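Local atomic coordinates of protein Dok-7 (Mus musculus, PDB entry 3ML4), a protein that activates the receptor tyrosine kinase MuSK as a dimeric cytoplasmic adaptor, driving its autophosphorylation and acetylcholine receptor clustering in the formation of the neuromuscular synapse. Residues T106-R109 and Y110-E114; G165-N169 and G170-E174. All blocks are in the same frame, centred on the assembly; numbering follows the deposited sequence.

Contact 1. Residues T106-R109 and Y110-E114; sequences TRIR and YALGE
The last turns of helix 98-112, the C-terminal helix of the PH domain, bring Ile108 and Leu112 together one turn apart on its buried side and Arg107 against Tyr110 on a more exposed one. Ile108 CG2 meets Leu112 CD1 at 3.8 Å, the two side chains lying alongside each other and pointing the same way. Both also pack on Leu69 and Leu40 of strands 59-71 and 40-45, the inward face that this helix presents to the PH-domain sheet. With CG anti to the backbone N (chi1 -171°) and bends further along the chain, Arg107 carries its guanidinium along the helix to the ring, and NH2 comes to 3.4 Å from Tyr110 CD2. The ring carbon sits at the guanidinium edge, and the two planes are inclined by 43°, which is no flat stack. In the backbone, Ala111 N bonds to Arg107 O at 3.2 Å and Leu112 N to Ile108 O at 3.1 Å; Gly113, with positive phi, is the first residue to leave helical angles. The chemistry thus differs around the helix: apolar side chains pack on the sheet and Arg107 lies along Tyr110, while Arg109 is held by a salt bridge from NH1 to Asp105, one turn back, and more weakly by Leu69 O, the Asp105 carboxylate probably offsetting part of its charge.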
# COMPACT_ATOMS: atom_id res chain seq x y z
N THR B 106 13.66 -6.02 -11.78
CA THR B 106 14.23 -5.02 -10.88
C THR B 106 13.28 -3.84 -10.65
O THR B 106 13.13 -3.37 -9.52
CB THR B 106 15.59 -4.50 -11.41
OG1 THR B 106 16.42 -5.61 -11.78
CG2 THR B 106 16.32 -3.67 -10.36
N ARG B 107 12.63 -3.37 -11.72
CA ARG B 107 11.71 -2.24 -11.64
C ARG B 107 10.45 -2.59 -10.85
O ARG B 107 10.05 -1.85 -9.95
CB ARG B 107 11.38 -1.71 -13.05
CG ARG B 107 10.60 -0.38 -13.12
CD ARG B 107 11.43 0.85 -12.76
NE ARG B 107 11.26 1.19 -11.35
CZ ARG B 107 10.41 2.11 -10.90
NH1 ARG B 107 9.67 2.82 -11.74
NH2 ARG B 107 10.31 2.34 -9.59
N ILE B 108 9.84 -3.74 -11.18
CA ILE B 108 8.63 -4.22 -10.49
C ILE B 108 8.87 -4.48 -9.00
O ILE B 108 8.06 -4.10 -8.16
CB ILE B 108 8.02 -5.46 -11.18
CG1 ILE B 108 7.60 -5.13 -12.62
CG2 ILE B 108 6.83 -5.99 -10.38
CD1 ILE B 108 7.22 -6.34 -13.47
N ARG B 109 9.99 -5.13 -8.67
CA ARG B 109 10.38 -5.37 -7.28
C ARG B 109 10.37 -4.12 -6.42
O ARG B 109 9.70 -4.07 -5.39
CB ARG B 109 11.76 -6.03 -7.20
CG ARG B 109 11.69 -7.52 -7.11
CD ARG B 109 13.06 -8.13 -6.92
NE ARG B 109 12.94 -9.30 -6.06
CZ ARG B 109 12.63 -10.52 -6.46
NH1 ARG B 109 12.42 -10.79 -7.75
NH2 ARG B 109 12.52 -11.48 -5.57
N TYR B 110 11.14 -3.11 -6.84
CA TYR B 110 11.26 -1.87 -6.09
C TYR B 110 9.91 -1.19 -5.91
O TYR B 110 9.57 -0.74 -4.82
CB TYR B 110 12.23 -0.93 -6.80
CG TYR B 110 12.37 0.42 -6.13
CD1 TYR B 110 13.28 0.62 -5.10
CD2 TYR B 110 11.56 1.50 -6.51
CE1 TYR B 110 13.41 1.85 -4.48
CE2 TYR B 110 11.68 2.73 -5.90
CZ TYR B 110 12.60 2.90 -4.88
OH TYR B 110 12.73 4.13 -4.27
N ALA B 111 9.13 -1.15 -6.99
CA ALA B 111 7.83 -0.50 -6.99
C ALA B 111 6.83 -1.10 -6.01
O ALA B 111 6.02 -0.38 -5.43
CB ALA B 111 7.25 -0.49 -8.38
N LEU B 112 6.89 -2.42 -5.82
CA LEU B 112 5.93 -3.11 -4.94
C LEU B 112 6.24 -2.98 -3.44
O LEU B 112 5.41 -3.34 -2.60
CB LEU B 112 5.74 -4.57 -5.35
CG LEU B 112 5.05 -4.82 -6.70
CD1 LEU B 112 5.04 -6.31 -7.05
CD2 LEU B 112 3.62 -4.24 -6.74
N GLY B 113 7.43 -2.47 -3.12
CA GLY B 113 7.80 -2.21 -1.73
C GLY B 113 9.01 -3.02 -1.31
O GLY B 113 10.14 -2.72 -1.72
N GLU B 114 8.78 -4.03 -0.48
CA GLU B 114 9.85 -4.95 -0.10
C GLU B 114 9.52 -6.36 -0.58
O GLU B 114 8.74 -7.08 0.05
CB GLU B 114 10.11 -4.91 1.41
CG GLU B 114 10.66 -3.57 1.92
CD GLU B 114 12.07 -3.25 1.41
OE1 GLU B 114 12.86 -4.18 1.13
OE2 GLU B 114 12.39 -2.04 1.31

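Contact 2. Residues G165-N169 and G170-E174; sequences GAVPN and GFIFE
Strands 161-167 and 170-175 of the PTB domain form an antiparallel beta hairpin, closed by a type II turn from Val167 to Gly170. Four backbone hydrogen bonds join the arms. At the turn, Gly170 N reaches Val167 O at 3.0 Å and Val167 N returns to Gly170 O at 3.1 Å. Farther from the turn, Gly165 and Ile172 form the second hydrogen-bonded pair, with Ile172 N to Gly165 O at 2.9 Å and 175° at the hydrogen.

Side-chain contacts lie on both faces of the hairpin. On one, Val167 and Ile172 cross at about a right angle; Ile172 also packs on an apolar side chain of the bound peptide, which places this face beside the MuSK juxtamembrane segment. On the other, Phe171 CG is anti to the backbone N (chi1 176°), bringing the ring to rest against the backbone of Gly165 on the neighbouring arm, where CD1 lies 3.6 Å from Gly165 O. The same ring meets Phe200 of helix 193-203 edge-to-face. The diagonal contact between the branched side chains runs through one methyl of each, Val167 CG1 lying 3.8 Å from Ile172 CD1.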
# COMPACT_ATOMS: atom_id res chain seq x y z
N GLY B 165 15.52 -17.32 12.84
CA GLY B 165 16.94 -17.03 12.92
C GLY B 165 17.81 -17.79 11.94
O GLY B 165 17.45 -18.87 11.49
N ALA B 166 18.96 -17.19 11.62
CA ALA B 166 19.98 -17.83 10.80
C ALA B 166 20.66 -18.94 11.58
O ALA B 166 20.85 -18.83 12.79
CB ALA B 166 21.01 -16.80 10.35
N VAL B 167 21.03 -20.00 10.87
CA VAL B 167 21.81 -21.11 11.42
C VAL B 167 22.85 -21.53 10.38
O VAL B 167 22.73 -21.15 9.21
CB VAL B 167 20.91 -22.32 11.81
CG1 VAL B 167 20.11 -22.03 13.09
CG2 VAL B 167 19.99 -22.73 10.67
N PRO B 168 23.89 -22.29 10.79
CA PRO B 168 24.83 -22.86 9.81
C PRO B 168 24.11 -23.45 8.60
O PRO B 168 23.23 -24.29 8.76
CB PRO B 168 25.52 -23.97 10.61
CG PRO B 168 25.54 -23.46 12.00
CD PRO B 168 24.28 -22.63 12.18
N ASN B 169 24.47 -22.96 7.42
CA ASN B 169 23.90 -23.40 6.13
C ASN B 169 22.37 -23.43 6.05
O ASN B 169 21.79 -24.19 5.26
CB ASN B 169 24.51 -24.75 5.69
CG ASN B 169 24.39 -25.00 4.17
OD1 ASN B 169 24.00 -24.11 3.40
ND2 ASN B 169 24.75 -26.21 3.75
N GLY B 170 21.70 -22.60 6.84
CA GLY B 170 20.25 -22.59 6.84
C GLY B 170 19.58 -21.43 7.54
O GLY B 170 20.22 -20.45 7.92
N PHE B 171 18.27 -21.58 7.71
CA PHE B 171 17.40 -20.57 8.31
C PHE B 171 16.18 -21.27 8.90
O PHE B 171 15.54 -22.08 8.22
CB PHE B 171 16.98 -19.55 7.24
CG PHE B 171 16.01 -18.50 7.74
CD1 PHE B 171 16.47 -17.36 8.38
CD2 PHE B 171 14.64 -18.65 7.54
CE1 PHE B 171 15.59 -16.38 8.83
CE2 PHE B 171 13.75 -17.68 7.98
CZ PHE B 171 14.22 -16.54 8.63
N ILE B 172 15.85 -20.94 10.14
CA ILE B 172 14.70 -21.52 10.83
C ILE B 172 13.67 -20.43 11.12
O ILE B 172 14.04 -19.34 11.54
CB ILE B 172 15.11 -22.22 12.16
CG1 ILE B 172 16.05 -23.40 11.90
CG2 ILE B 172 13.89 -22.68 12.96
CD1 ILE B 172 16.79 -23.92 13.14
N PHE B 173 12.40 -20.73 10.88
CA PHE B 173 11.32 -19.85 11.35
C PHE B 173 10.14 -20.63 11.95
O PHE B 173 9.87 -21.76 11.55
CB PHE B 173 10.87 -18.88 10.25
CG PHE B 173 10.13 -19.53 9.11
CD1 PHE B 173 10.83 -20.08 8.05
CD2 PHE B 173 8.74 -19.55 9.09
CE1 PHE B 173 10.15 -20.67 6.98
CE2 PHE B 173 8.05 -20.14 8.02
CZ PHE B 173 8.76 -20.70 6.97
N GLU B 174 9.47 -20.02 12.92
CA GLU B 174 8.32 -20.65 13.58
C GLU B 174 7.05 -19.80 13.47
O GLU B 174 7.03 -18.64 13.87
CB GLU B 174 8.65 -20.96 15.04
CG GLU B 174 7.49 -21.62 15.80
CD GLU B 174 7.72 -21.71 17.30
OE1 GLU B 174 8.80 -21.28 17.79
OE2 GLU B 174 6.81 -22.21 18.00

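In the fold
Each contact is partly buried and joins neighbours along the chain, but contact 1 is the end of a PH-domain helix and contact 2 a PTB-domain hairpin whose strand 161-167 is an edge strand within this chain. Contact 1 is centred about 9 Å from the centre of the chain and contact 2 about 22 Å from it; their centres are 26 Å apart and they do not touch. In contact 1 the backbone bonds run within one helix, and just past it Glu114 packs on Pro35 of the second subunit. In contact 2 the bonds tie two strands together; Val167 and Ile172, which meet across it, are apolar, and one face turns to helix 193-203, the other to the bound peptide.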